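Local coordinates for putative large adhesion protein (Lap) involved in biofilm formation (Marinobacter hydrocarbonoclasticus ATCC 49840, PDB 6M8M) that binds sugars such as glucose through a calcium ion in its PA14 domain, probably helping a bacterial RTX adhesin attach to surfaces and form biofilms, at residues E41-A46 / D113-L118; A71-R76 / A101-T106; Y80-G85 / G183-L188; G91-F96 / T106-S111; A135-R140 / Y179-G184. All coordinates share one frame; numbering follows the deposited sequence.

The five contacts join the sheets and calcium sites of one PA14-type beta fold. Interaction 1 pairs strands 38-45 and 113-122; interaction 2 adds a loop to strand 71-75 of the same sheet, their centres about 13 Å apart. Along the chain, interaction 1 closes before interaction 5 opens, yet they meet at a calcium ion, because strand 174-181 lies beside strand 113-122. Interaction 3 belongs to the second sheet. Interactions 3 and 5, centres about 8 Å apart, share G183 and G184, placing the glucose-binding calcium site where strands from both sheets end. Interaction 4, nested within the loops closed by interactions 1 and 3, holds a third calcium ion, about 15 Å from interaction 5 between centres.

Interaction 1: E41-A46 / D113-L118; sequences EYYAYA and DAIVKL. With CA (calcium ion), chain D.
E41 and K117 form a hydrogen-bonded pair in an antiparallel sheet of the PA14-type beta fold, their side chains side by side and pointing the same way. The strands run at 159°, and E41/K117, Y43/I115 and Y45/D113 each exchange two backbone N-H...O bonds; E41 N to K117 O is 2.8 Å. E41 CB lies 4.0 Å from K117 O. CG then stands beside the backbone N (chi1 -68°), starting an extended chain alongside K117. At its tip OE2 rests 3.8 Å from K117 CD. The direct gap from OE2 to K117 NZ, 4.5 Å, is beyond a salt bridge, but a water joins OE1 to NZ. On the face bearing Y42, A44, A114 and V116, the Y42 hydroxyl end leans over A114, with OH 3.4 Å from A114 CB. At the other end D113 lies alongside Y45, ring and carboxylate planes 56° apart. Its two oxygens chelate a calcium ion completed by Q47, N53, Q182 and water, with D113 OD1 2.4 Å from the metal.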
# COMPACT_ATOMS: atom_id res chain seq x y z
N GLU A 41 1.26 -3.28 -7.38
CA GLU A 41 1.48 -4.71 -7.56
C GLU A 41 0.66 -5.47 -6.54
O GLU A 41 0.64 -5.11 -5.35
CB GLU A 41 2.96 -5.03 -7.36
CG GLU A 41 3.84 -4.44 -8.46
CD GLU A 41 5.31 -4.50 -8.12
OE1 GLU A 41 5.93 -5.55 -8.37
OE2 GLU A 41 5.85 -3.50 -7.60
N TYR A 42 0.02 -6.54 -6.97
CA TYR A 42 -0.81 -7.39 -6.12
C TYR A 42 -0.21 -8.79 -6.12
O TYR A 42 0.09 -9.33 -7.19
CB TYR A 42 -2.24 -7.45 -6.65
CG TYR A 42 -3.15 -8.35 -5.86
CD1 TYR A 42 -3.27 -9.70 -6.16
CD2 TYR A 42 -3.88 -7.86 -4.79
CE1 TYR A 42 -4.10 -10.53 -5.42
CE2 TYR A 42 -4.72 -8.66 -4.06
CZ TYR A 42 -4.82 -10.00 -4.36
OH TYR A 42 -5.67 -10.76 -3.62
N TYR A 43 -0.07 -9.38 -4.93
CA TYR A 43 0.46 -10.73 -4.76
C TYR A 43 -0.55 -11.56 -3.99
O TYR A 43 -0.95 -11.21 -2.87
CB TYR A 43 1.76 -10.70 -3.95
CG TYR A 43 2.88 -9.93 -4.59
CD1 TYR A 43 2.92 -8.56 -4.54
CD2 TYR A 43 3.89 -10.59 -5.26
CE1 TYR A 43 3.95 -7.85 -5.16
CE2 TYR A 43 4.90 -9.91 -5.87
CZ TYR A 43 4.93 -8.55 -5.83
OH TYR A 43 5.98 -7.93 -6.47
N ALA A 44 -0.93 -12.69 -4.57
CA ALA A 44 -1.72 -13.71 -3.90
C ALA A 44 -0.78 -14.54 -3.04
O ALA A 44 0.28 -14.96 -3.51
CB ALA A 44 -2.37 -14.60 -4.94
N TYR A 45 -1.13 -14.75 -1.79
CA TYR A 45 -0.33 -15.57 -0.88
C TYR A 45 -1.24 -16.64 -0.30
O TYR A 45 -2.30 -16.33 0.24
CB TYR A 45 0.26 -14.69 0.22
CG TYR A 45 1.09 -15.43 1.26
CD1 TYR A 45 0.49 -16.10 2.30
CD2 TYR A 45 2.47 -15.42 1.21
CE1 TYR A 45 1.24 -16.76 3.27
CE2 TYR A 45 3.23 -16.07 2.17
CZ TYR A 45 2.61 -16.72 3.21
OH TYR A 45 3.38 -17.33 4.18
N ALA A 46 -0.82 -17.89 -0.44
CA ALA A 46 -1.60 -19.05 -0.00
C ALA A 46 -1.02 -19.57 1.30
O ALA A 46 0.03 -20.21 1.31
CB ALA A 46 -1.56 -20.14 -1.07
N ASP A 113 -4.57 -15.02 1.74
CA ASP A 113 -3.91 -13.80 2.18
C ASP A 113 -3.55 -13.00 0.93
O ASP A 113 -3.50 -13.52 -0.18
CB ASP A 113 -2.62 -14.11 2.96
CG ASP A 113 -2.86 -14.87 4.28
OD1 ASP A 113 -3.58 -15.90 4.29
OD2 ASP A 113 -2.33 -14.44 5.32
N ALA A 114 -3.22 -11.72 1.11
CA ALA A 114 -2.92 -10.88 -0.04
C ALA A 114 -1.97 -9.77 0.36
O ALA A 114 -2.00 -9.28 1.48
CB ALA A 114 -4.20 -10.30 -0.63
N ILE A 115 -1.15 -9.34 -0.61
CA ILE A 115 -0.16 -8.30 -0.41
C ILE A 115 -0.32 -7.28 -1.53
O ILE A 115 -0.50 -7.65 -2.70
CB ILE A 115 1.26 -8.89 -0.45
CG1 ILE A 115 1.49 -9.85 0.72
CG2 ILE A 115 2.32 -7.81 -0.45
CD1 ILE A 115 2.65 -10.80 0.53
N VAL A 116 -0.21 -5.99 -1.18
CA VAL A 116 -0.18 -4.92 -2.16
C VAL A 116 1.10 -4.12 -1.95
O VAL A 116 1.46 -3.80 -0.82
CB VAL A 116 -1.41 -3.99 -2.01
CG1 VAL A 116 -1.31 -2.81 -2.97
CG2 VAL A 116 -2.68 -4.77 -2.22
N LYS A 117 1.77 -3.79 -3.05
CA LYS A 117 2.91 -2.89 -3.04
C LYS A 117 2.61 -1.72 -3.96
O LYS A 117 2.09 -1.91 -5.06
CB LYS A 117 4.15 -3.63 -3.49
CG LYS A 117 5.38 -2.77 -3.58
CD LYS A 117 6.59 -3.65 -3.85
CE LYS A 117 7.84 -2.85 -4.14
NZ LYS A 117 8.98 -3.79 -4.39
N LEU A 118 2.94 -0.53 -3.50
CA LEU A 118 2.77 0.69 -4.26
C LEU A 118 4.09 1.43 -4.29
O LEU A 118 4.70 1.62 -3.24
CB LEU A 118 1.69 1.57 -3.62
CG LEU A 118 0.27 1.02 -3.71
CD1 LEU A 118 -0.60 1.56 -2.59
CD2 LEU A 118 -0.35 1.36 -5.05
CA CA D . -3.89 -15.84 6.70
O HOH W 1 8.33 -5.51 -6.66
O HOH W 2 -5.10 -15.93 8.84

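Interaction 2: A71-R76 / A101-T106; sequences ATFIGR and AGSLST
An edge of the sheet, strand 71-75, is met here by the loop that follows helix 92-96, and two serine hydroxyls of that loop do much of the bonding. S105 OG accepts from T72 N at 3.0 Å with a nearly straight N-H...O angle of 172°. S103 OG takes I74 N at 2.9 Å, equally straight; that hydroxyl is also hydrogen-bonded to D100 O. With chi1 of 68°, S103 OG sits between its own backbone N and carbonyl carbon, a rotation that presents it to the strand. The touching parts run 176° apart, an antiparallel course in which the serine oxygens stand in for strand carbonyls as acceptors. One backbone bond joins them, S105 N to T72 O at 2.9 Å. A water spans T72 OG1 and S103 O, donating to the latter. On the inner side L104 turns its CD2 branch inward, 4.0 Å from A71 CB and also 4.0 Å from F73 CB, while the F73 ring continues inward onto V116 and L118.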
# COMPACT_ATOMS: atom_id res chain seq x y z
N ALA A 71 -0.84 -9.42 -10.39
CA ALA A 71 -1.49 -8.40 -11.21
C ALA A 71 -0.82 -7.08 -10.88
O ALA A 71 -0.25 -6.91 -9.80
CB ALA A 71 -2.99 -8.31 -10.94
N THR A 72 -0.88 -6.16 -11.83
CA THR A 72 -0.45 -4.79 -11.61
C THR A 72 -1.64 -3.86 -11.79
O THR A 72 -2.67 -4.24 -12.36
CB THR A 72 0.67 -4.39 -12.58
OG1 THR A 72 0.20 -4.46 -13.92
CG2 THR A 72 1.87 -5.29 -12.42
N PHE A 73 -1.51 -2.64 -11.29
CA PHE A 73 -2.55 -1.63 -11.39
C PHE A 73 -1.90 -0.28 -11.19
O PHE A 73 -0.68 -0.18 -11.01
CB PHE A 73 -3.70 -1.90 -10.42
CG PHE A 73 -3.35 -1.77 -8.95
CD1 PHE A 73 -2.76 -2.82 -8.25
CD2 PHE A 73 -3.64 -0.61 -8.25
CE1 PHE A 73 -2.46 -2.71 -6.90
CE2 PHE A 73 -3.34 -0.49 -6.91
CZ PHE A 73 -2.75 -1.54 -6.24
N ILE A 74 -2.71 0.77 -11.24
CA ILE A 74 -2.24 2.12 -10.94
C ILE A 74 -3.06 2.64 -9.79
O ILE A 74 -4.29 2.63 -9.83
CB ILE A 74 -2.36 3.05 -12.15
CG1 ILE A 74 -1.44 2.55 -13.28
CG2 ILE A 74 -2.01 4.48 -11.75
CD1 ILE A 74 -1.64 3.24 -14.61
N GLY A 75 -2.38 3.05 -8.73
CA GLY A 75 -3.03 3.63 -7.57
C GLY A 75 -3.13 5.13 -7.70
O GLY A 75 -2.15 5.84 -7.51
N ARG A 76 -4.31 5.62 -8.04
CA ARG A 76 -4.54 7.06 -8.16
C ARG A 76 -5.15 7.67 -6.92
O ARG A 76 -5.03 8.88 -6.72
CB ARG A 76 -5.46 7.35 -9.35
CG ARG A 76 -4.90 6.93 -10.70
CD ARG A 76 -5.96 7.11 -11.78
N ALA A 101 -9.71 -0.28 -9.67
CA ALA A 101 -9.81 -1.64 -10.18
C ALA A 101 -9.79 -1.68 -11.70
O ALA A 101 -9.37 -2.70 -12.27
CB ALA A 101 -11.08 -2.30 -9.66
N GLY A 102 -10.25 -0.62 -12.36
CA GLY A 102 -10.26 -0.59 -13.81
C GLY A 102 -8.88 -0.63 -14.42
O GLY A 102 -8.79 -0.81 -15.64
N SER A 103 -7.82 -0.48 -13.63
CA SER A 103 -6.46 -0.55 -14.13
C SER A 103 -5.78 -1.89 -13.86
O SER A 103 -4.63 -2.05 -14.24
CB SER A 103 -5.62 0.57 -13.51
OG SER A 103 -5.42 0.39 -12.12
N LEU A 104 -6.47 -2.85 -13.24
CA LEU A 104 -5.86 -4.16 -13.00
C LEU A 104 -5.53 -4.86 -14.30
O LEU A 104 -6.37 -4.95 -15.21
CB LEU A 104 -6.82 -5.02 -12.20
CG LEU A 104 -6.84 -4.81 -10.70
CD1 LEU A 104 -8.10 -5.41 -10.11
CD2 LEU A 104 -5.57 -5.40 -10.06
N SER A 105 -4.34 -5.44 -14.37
CA SER A 105 -3.88 -6.09 -15.59
C SER A 105 -4.58 -7.41 -15.85
O SER A 105 -4.62 -7.86 -17.01
CB SER A 105 -2.37 -6.34 -15.52
OG SER A 105 -2.06 -7.11 -14.37
N THR A 106 -5.14 -8.03 -14.82
CA THR A 106 -5.81 -9.31 -14.92
C THR A 106 -6.57 -9.48 -13.62
O THR A 106 -6.38 -8.72 -12.66
CB THR A 106 -4.79 -10.44 -15.13
OG1 THR A 106 -5.49 -11.64 -15.48
CG2 THR A 106 -3.97 -10.69 -13.89
O HOH W 3 -1.88 -2.72 -14.89

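Interaction 3: Y80-G85 / G183-L188. With CA (calcium ion), chain E; BGC (beta-D-glucopyranose), chain B.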
# COMPACT_ATOMS: atom_id res chain seq x y z
N TYR A 80 -9.02 2.36 -0.08
CA TYR A 80 -9.42 1.05 -0.55
C TYR A 80 -10.12 0.28 0.56
O TYR A 80 -9.75 0.38 1.74
CB TYR A 80 -8.18 0.27 -1.01
CG TYR A 80 -7.42 0.88 -2.17
CD1 TYR A 80 -8.06 1.51 -3.22
CD2 TYR A 80 -6.04 0.78 -2.23
CE1 TYR A 80 -7.35 2.02 -4.29
CE2 TYR A 80 -5.32 1.29 -3.28
CZ TYR A 80 -5.99 1.90 -4.32
OH TYR A 80 -5.25 2.39 -5.38
N GLY A 81 -11.11 -0.50 0.19
CA GLY A 81 -11.88 -1.21 1.20
C GLY A 81 -12.78 -0.25 1.97
O GLY A 81 -12.94 0.90 1.59
N SER A 82 -13.38 -0.74 3.05
CA SER A 82 -13.19 -2.08 3.57
C SER A 82 -13.96 -3.12 2.79
O SER A 82 -15.06 -2.85 2.30
CB SER A 82 -13.71 -2.12 5.02
OG SER A 82 -13.42 -3.36 5.64
N VAL A 83 -13.37 -4.30 2.62
CA VAL A 83 -14.07 -5.47 2.12
C VAL A 83 -13.99 -6.54 3.19
O VAL A 83 -13.10 -6.51 4.04
CB VAL A 83 -13.51 -6.00 0.78
CG1 VAL A 83 -13.66 -4.93 -0.31
CG2 VAL A 83 -12.05 -6.45 0.93
N SER A 84 -14.91 -7.49 3.14
CA SER A 84 -14.92 -8.63 4.04
C SER A 84 -14.80 -9.90 3.22
O SER A 84 -14.96 -9.90 2.01
CB SER A 84 -16.20 -8.67 4.88
OG SER A 84 -16.25 -7.57 5.78
N GLY A 85 -14.50 -11.01 3.89
CA GLY A 85 -14.36 -12.27 3.20
C GLY A 85 -13.03 -12.47 2.53
O GLY A 85 -12.96 -13.24 1.55
N GLY A 183 -6.34 -12.01 6.18
CA GLY A 183 -7.64 -12.63 6.06
C GLY A 183 -8.68 -11.78 6.76
O GLY A 183 -8.37 -10.90 7.56
N GLY A 184 -9.93 -12.06 6.47
CA GLY A 184 -11.05 -11.39 7.12
C GLY A 184 -11.43 -10.11 6.39
O GLY A 184 -11.72 -10.13 5.20
N ALA A 185 -11.42 -9.00 7.11
CA ALA A 185 -11.66 -7.69 6.50
C ALA A 185 -10.34 -7.13 5.99
O ALA A 185 -9.26 -7.53 6.43
CB ALA A 185 -12.30 -6.74 7.50
N ALA A 186 -10.43 -6.18 5.07
CA ALA A 186 -9.23 -5.58 4.49
C ALA A 186 -9.54 -4.14 4.13
O ALA A 186 -10.55 -3.87 3.45
CB ALA A 186 -8.78 -6.34 3.24
N GLN A 187 -8.66 -3.23 4.53
CA GLN A 187 -8.83 -1.81 4.26
C GLN A 187 -7.46 -1.16 4.19
O GLN A 187 -6.57 -1.53 4.96
CB GLN A 187 -9.67 -1.13 5.35
CG GLN A 187 -9.91 0.35 5.09
CD GLN A 187 -10.89 0.97 6.05
OE1 GLN A 187 -11.22 0.38 7.08
NE2 GLN A 187 -11.37 2.16 5.72
N LEU A 188 -7.31 -0.18 3.30
CA LEU A 188 -6.09 0.63 3.26
C LEU A 188 -6.47 2.03 2.81
O LEU A 188 -6.85 2.24 1.66
CB LEU A 188 -5.05 0.04 2.32
CG LEU A 188 -3.76 0.86 2.17
CD1 LEU A 188 -3.01 0.96 3.49
CD2 LEU A 188 -2.88 0.26 1.09
CA CA E . -7.63 -8.62 7.66
C2 BGC B . -9.36 -9.01 10.56
C3 BGC B . -10.30 -8.47 11.59
C4 BGC B . -9.95 -9.00 12.96
C5 BGC B . -8.50 -8.71 13.28
C6 BGC B . -8.05 -9.24 14.61
C1 BGC B . -7.93 -8.70 10.94
O1 BGC B . -7.07 -9.25 10.04
O2 BGC B . -9.57 -8.45 9.25
O3 BGC B . -11.66 -8.80 11.25
O4 BGC B . -10.74 -8.34 13.94
O5 BGC B . -7.63 -9.30 12.26
O6 BGC B . -8.23 -10.63 14.70
O HOH W 4 -10.50 2.86 3.03
O HOH W 5 -12.53 -2.66 8.04
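Backbone pairing joins Y80 to L188 and V83 to A186, two antiparallel hydrogen-bonded pairs on strands that run at 158°. Y80 N reaches L188 O at 2.8 Å, and V83 N reaches A186 O at 3.0 Å; each pair has its return bond. Between them the cis peptide before S82 disturbs the strand, and S82 CA comes 3.2 Å from A186 O in a CA-H...O contact. G81, at positive phi, sets its CA against the same A186 O.

Apolar packing is slight: V83 CG2 meets A186 CB at 4.0 Å, on the side where F96 of helix 92-96 also packs. Q187 extends across the opposing strand, and its chi1 of -179° sets CG against Y80 O, 3.4 Å away. A water links Q187 NE2 to Y80 O.

Metal and sugar contacts gather at the 183-185 turn. G183 O and A185 O bind a calcium ion, the latter at 2.3 Å, while A185 N donates to glucose O2 at 2.9 Å through a bent bond of 130°. The ion also takes glucose O1 and O2, with D136, D137 and D181 completing its shell. Calcium would probably polarise both sugar hydroxyls, and because this turn contributes backbone atoms, this part of the recognition probably depends on the path of the chain.

Interaction 4: G91-F96 / T106-S111. With CA (calcium ion), chain C.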
# COMPACT_ATOMS: atom_id res chain seq x y z
N GLY A 91 -13.35 -11.93 -6.50
CA GLY A 91 -13.86 -10.60 -6.76
C GLY A 91 -13.45 -9.54 -5.77
O GLY A 91 -13.84 -8.38 -5.93
N LYS A 92 -12.69 -9.88 -4.74
CA LYS A 92 -12.51 -8.96 -3.62
C LYS A 92 -11.49 -7.86 -3.89
O LYS A 92 -11.71 -6.71 -3.50
CB LYS A 92 -12.20 -9.74 -2.33
CG LYS A 92 -13.38 -10.57 -1.84
CD LYS A 92 -14.48 -9.66 -1.27
CE LYS A 92 -15.77 -10.41 -0.97
NZ LYS A 92 -15.57 -11.62 -0.15
N VAL A 93 -10.39 -8.15 -4.58
CA VAL A 93 -9.44 -7.08 -4.86
C VAL A 93 -10.09 -6.06 -5.79
O VAL A 93 -9.84 -4.85 -5.66
CB VAL A 93 -8.09 -7.60 -5.41
CG1 VAL A 93 -8.22 -8.30 -6.74
CG2 VAL A 93 -7.10 -6.44 -5.50
N GLN A 94 -10.95 -6.51 -6.70
CA GLN A 94 -11.65 -5.57 -7.58
C GLN A 94 -12.51 -4.62 -6.76
O GLN A 94 -12.47 -3.40 -6.96
CB GLN A 94 -12.48 -6.34 -8.60
CG GLN A 94 -11.67 -7.06 -9.67
CD GLN A 94 -11.12 -8.41 -9.25
OE1 GLN A 94 -11.45 -8.95 -8.20
NE2 GLN A 94 -10.27 -8.96 -10.09
N SER A 95 -13.28 -5.15 -5.82
CA SER A 95 -14.09 -4.28 -4.97
C SER A 95 -13.22 -3.38 -4.10
O SER A 95 -13.51 -2.18 -3.94
CB SER A 95 -15.01 -5.13 -4.10
OG SER A 95 -15.93 -5.87 -4.90
N PHE A 96 -12.15 -3.94 -3.54
CA PHE A 96 -11.25 -3.19 -2.65
C PHE A 96 -10.68 -1.96 -3.32
O PHE A 96 -10.61 -0.90 -2.70
CB PHE A 96 -10.15 -4.17 -2.23
CG PHE A 96 -9.01 -3.62 -1.40
CD1 PHE A 96 -9.11 -3.54 -0.02
CD2 PHE A 96 -7.80 -3.34 -1.98
CE1 PHE A 96 -8.04 -3.14 0.75
CE2 PHE A 96 -6.71 -2.94 -1.22
CZ PHE A 96 -6.84 -2.86 0.16
N THR A 106 -5.14 -8.03 -14.82
CA THR A 106 -5.81 -9.31 -14.92
C THR A 106 -6.57 -9.48 -13.62
O THR A 106 -6.38 -8.72 -12.66
CB THR A 106 -4.79 -10.44 -15.13
OG1 THR A 106 -5.49 -11.64 -15.48
CG2 THR A 106 -3.97 -10.69 -13.89
N ASP A 107 -7.41 -10.51 -13.56
CA ASP A 107 -8.02 -10.93 -12.31
C ASP A 107 -7.06 -11.93 -11.67
O ASP A 107 -6.93 -13.06 -12.18
CB ASP A 107 -9.37 -11.58 -12.56
CG ASP A 107 -10.06 -12.04 -11.28
OD1 ASP A 107 -9.47 -11.88 -10.19
OD2 ASP A 107 -11.21 -12.55 -11.36
N PRO A 108 -6.33 -11.56 -10.63
CA PRO A 108 -5.36 -12.49 -10.05
C PRO A 108 -6.05 -13.66 -9.38
O PRO A 108 -7.21 -13.60 -9.00
CB PRO A 108 -4.62 -11.62 -9.03
CG PRO A 108 -5.63 -10.61 -8.61
CD PRO A 108 -6.49 -10.33 -9.83
N GLU A 109 -5.31 -14.75 -9.24
CA GLU A 109 -5.84 -15.92 -8.56
C GLU A 109 -6.28 -15.56 -7.15
O GLU A 109 -5.75 -14.64 -6.53
CB GLU A 109 -4.79 -17.03 -8.52
CG GLU A 109 -3.61 -16.71 -7.63
CD GLU A 109 -2.39 -17.58 -7.92
OE1 GLU A 109 -1.71 -17.33 -8.95
OE2 GLU A 109 -2.12 -18.50 -7.14
N ASN A 110 -7.28 -16.28 -6.67
CA ASN A 110 -7.78 -16.09 -5.31
C ASN A 110 -6.88 -16.82 -4.30
O ASN A 110 -6.22 -17.81 -4.62
CB ASN A 110 -9.19 -16.64 -5.20
CG ASN A 110 -10.15 -15.98 -6.17
OD1 ASN A 110 -9.96 -14.82 -6.56
ND2 ASN A 110 -11.17 -16.70 -6.59
N SER A 111 -6.87 -16.31 -3.07
CA SER A 111 -6.01 -16.89 -2.05
C SER A 111 -6.48 -16.46 -0.66
O SER A 111 -7.32 -15.58 -0.51
CB SER A 111 -4.56 -16.47 -2.25
OG SER A 111 -4.42 -15.05 -2.18
CA CA C . -9.40 -13.25 -8.22
O HOH W 6 -11.81 -13.28 -8.79
O HOH W 7 -10.32 -11.28 -7.20
O HOH W 8 -9.62 -7.62 -12.58
O HOH W 9 -7.84 -12.51 -6.50
O HOH W 10 -9.58 -15.21 -9.59
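Q94 reaches over the carboxylate of D107, and its NE2 donates to D107 OD1 at 3.0 Å. The oxygen is met from above the carboxylate plane, 81° out of it, while it lies near the plane of the Q94 amide; the two flat groups stand 82° apart. A bend at chi2 (82°) turns the amide toward the loop. D107 OD1 is simultaneously a calcium ligand, 2.4 Å from the metal, so Q94 steadies a first-shell oxygen from the second shell.

The helix grips the site further through water. One calcium-bound water accepts from G91 N, at the helix N-cap position, and donates to D107 OD2 at 2.7 Å; another donates to Q94 OE1 at 2.8 Å. Beside the calcium site V93 and P108 meet tip to tip, V93 CG1 3.9 Å from P108 CG, and both also pack on Y42.

P108 O and N110 OD1 bind the ion directly, and N110 ND2 is held by N90. With D107 OD1 these make three protein ligands, and four waters complete a seven-coordinate shell: a hydrated calcium site in which an irregular loop wraps the ion beside the start of helix 92-96.

Interaction 5: A135-R140 / Y179-G184; sequences ADDGYR and YWDQGG. With CA (calcium ion), chain E; CA (calcium ion), chain D; BGC (beta-D-glucopyranose), chain B.
With CG beside the backbone N (chi1 -75°), D137 swings its carboxylate toward the 181-183 turn, where OD2 binds calcium and, from above the carboxylate plane, accepts from Q182 N at 2.9 Å. W180 takes chi1 of 72°, which lays one face of its six-membered ring over G138: the G138 CA stands 3.6 Å from the ring centroid, a CH-pi contact 9° off the normal. W180 NE1 is hydrogen-bonded to N154.

D137 and G138 both face W180, a classic beta bulge between strand 128-136 and the strand that carries Y139; W180 O accepts from D137 N, and G138 O from W180 N at 3.0 Å. A cis peptide precedes D137, a kinked course consistent with the D136 and D137 carboxylates meeting at the calcium ion that holds the glucose. D136 OD1 and D181 OD1 also bind it, the latter at 2.3 Å while accepting from G183 N in an Asx turn. Y179 OH donates to D136 O at 2.7 Å, the carbonyl oxygen lying at the ring edge. At the sugar, D136 OD2 lies 2.6 Å from glucose O2 and D137 OD1 2.6 Å from glucose O1; Q182 NE2 donates to that O1 at 2.9 Å, while Q182 O binds the second calcium ion.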
# COMPACT_ATOMS: atom_id res chain seq x y z
N ALA A 135 -5.67 1.06 8.29
CA ALA A 135 -5.48 -0.20 7.60
C ALA A 135 -5.90 -1.39 8.45
O ALA A 135 -5.88 -1.34 9.69
CB ALA A 135 -4.00 -0.38 7.19
N ASP A 136 -6.26 -2.46 7.74
CA ASP A 136 -6.41 -3.83 8.25
C ASP A 136 -5.85 -4.64 7.09
O ASP A 136 -6.46 -4.63 6.02
CB ASP A 136 -7.89 -4.12 8.50
CG ASP A 136 -8.18 -5.58 8.77
OD1 ASP A 136 -7.35 -6.45 8.44
OD2 ASP A 136 -9.29 -5.85 9.29
N ASP A 137 -4.68 -5.28 7.21
CA ASP A 137 -3.89 -5.50 8.40
C ASP A 137 -2.73 -4.52 8.49
O ASP A 137 -2.95 -3.37 8.89
CB ASP A 137 -3.43 -6.96 8.43
CG ASP A 137 -4.56 -7.89 8.81
OD1 ASP A 137 -4.85 -7.97 10.03
OD2 ASP A 137 -5.21 -8.46 7.90
N GLY A 138 -1.52 -4.95 8.18
CA GLY A 138 -0.33 -4.16 8.40
C GLY A 138 0.21 -3.49 7.15
O GLY A 138 -0.24 -3.72 6.03
N TYR A 139 1.23 -2.67 7.37
CA TYR A 139 1.83 -1.91 6.29
C TYR A 139 3.13 -1.28 6.74
O TYR A 139 3.41 -1.14 7.94
CB TYR A 139 0.90 -0.79 5.77
CG TYR A 139 0.54 0.16 6.89
CD1 TYR A 139 -0.51 -0.14 7.73
CD2 TYR A 139 1.27 1.31 7.15
CE1 TYR A 139 -0.84 0.67 8.80
CE2 TYR A 139 0.96 2.13 8.24
CZ TYR A 139 -0.10 1.80 9.05
OH TYR A 139 -0.42 2.60 10.14
N ARG A 140 3.92 -0.85 5.76
CA ARG A 140 5.07 0.01 5.98
C ARG A 140 5.17 0.98 4.82
O ARG A 140 5.04 0.56 3.66
CB ARG A 140 6.38 -0.78 6.09
CG ARG A 140 7.58 0.17 6.27
CD ARG A 140 8.88 -0.55 6.47
NE ARG A 140 8.92 -1.16 7.79
CZ ARG A 140 9.87 -1.99 8.18
NH1 ARG A 140 10.84 -2.34 7.35
NH2 ARG A 140 9.82 -2.50 9.39
N TYR A 179 1.69 -3.50 2.07
CA TYR A 179 0.45 -3.64 2.82
C TYR A 179 0.03 -5.10 2.69
O TYR A 179 0.27 -5.72 1.64
CB TYR A 179 -0.66 -2.69 2.28
CG TYR A 179 -2.04 -3.19 2.59
CD1 TYR A 179 -2.64 -2.95 3.81
CD2 TYR A 179 -2.71 -4.00 1.68
CE1 TYR A 179 -3.88 -3.48 4.12
CE2 TYR A 179 -3.94 -4.53 1.98
CZ TYR A 179 -4.52 -4.29 3.20
OH TYR A 179 -5.72 -4.87 3.46
N TRP A 180 -0.61 -5.65 3.72
CA TRP A 180 -1.16 -6.99 3.58
C TRP A 180 -2.48 -7.16 4.31
O TRP A 180 -2.80 -6.43 5.26
CB TRP A 180 -0.17 -8.05 4.06
CG TRP A 180 0.03 -8.13 5.54
CD1 TRP A 180 -0.62 -8.93 6.41
CD2 TRP A 180 0.99 -7.40 6.31
NE1 TRP A 180 -0.14 -8.74 7.68
CE2 TRP A 180 0.85 -7.81 7.64
CE3 TRP A 180 1.95 -6.43 5.99
CZ2 TRP A 180 1.65 -7.30 8.67
CZ3 TRP A 180 2.75 -5.93 7.02
CH2 TRP A 180 2.59 -6.37 8.34
N ASP A 181 -3.21 -8.16 3.84
CA ASP A 181 -4.35 -8.73 4.53
C ASP A 181 -4.03 -10.17 4.89
O ASP A 181 -3.74 -10.99 4.00
CB ASP A 181 -5.61 -8.69 3.66
CG ASP A 181 -6.77 -9.38 4.33
OD1 ASP A 181 -6.90 -9.21 5.55
OD2 ASP A 181 -7.53 -10.10 3.65
N GLN A 182 -4.08 -10.49 6.18
CA GLN A 182 -3.95 -11.87 6.65
C GLN A 182 -5.23 -12.67 6.47
O GLN A 182 -5.20 -13.90 6.59
CB GLN A 182 -3.55 -11.90 8.13
CG GLN A 182 -4.59 -11.38 9.11
CD GLN A 182 -5.31 -12.45 9.92
OE1 GLN A 182 -4.84 -13.57 10.12
NE2 GLN A 182 -6.48 -12.08 10.41
N GLY A 183 -6.34 -12.01 6.18
CA GLY A 183 -7.64 -12.63 6.06
C GLY A 183 -8.68 -11.78 6.76
O GLY A 183 -8.37 -10.90 7.56
N GLY A 184 -9.93 -12.06 6.47
CA GLY A 184 -11.05 -11.39 7.12
C GLY A 184 -11.43 -10.11 6.39
O GLY A 184 -11.72 -10.13 5.20
CA CA E . -7.63 -8.62 7.66
CA CA D . -3.89 -15.84 6.70
C2 BGC B . -9.36 -9.01 10.56
C3 BGC B . -10.30 -8.47 11.59
C4 BGC B . -9.95 -9.00 12.96
C5 BGC B . -8.50 -8.71 13.28
C6 BGC B . -8.05 -9.24 14.61
C1 BGC B . -7.93 -8.70 10.94
O1 BGC B . -7.07 -9.25 10.04
O2 BGC B . -9.57 -8.45 9.25
O3 BGC B . -11.66 -8.80 11.25
O4 BGC B . -10.74 -8.34 13.94
O5 BGC B . -7.63 -9.30 12.26
O6 BGC B . -8.23 -10.63 14.70
O HOH W 2 -5.10 -15.93 8.84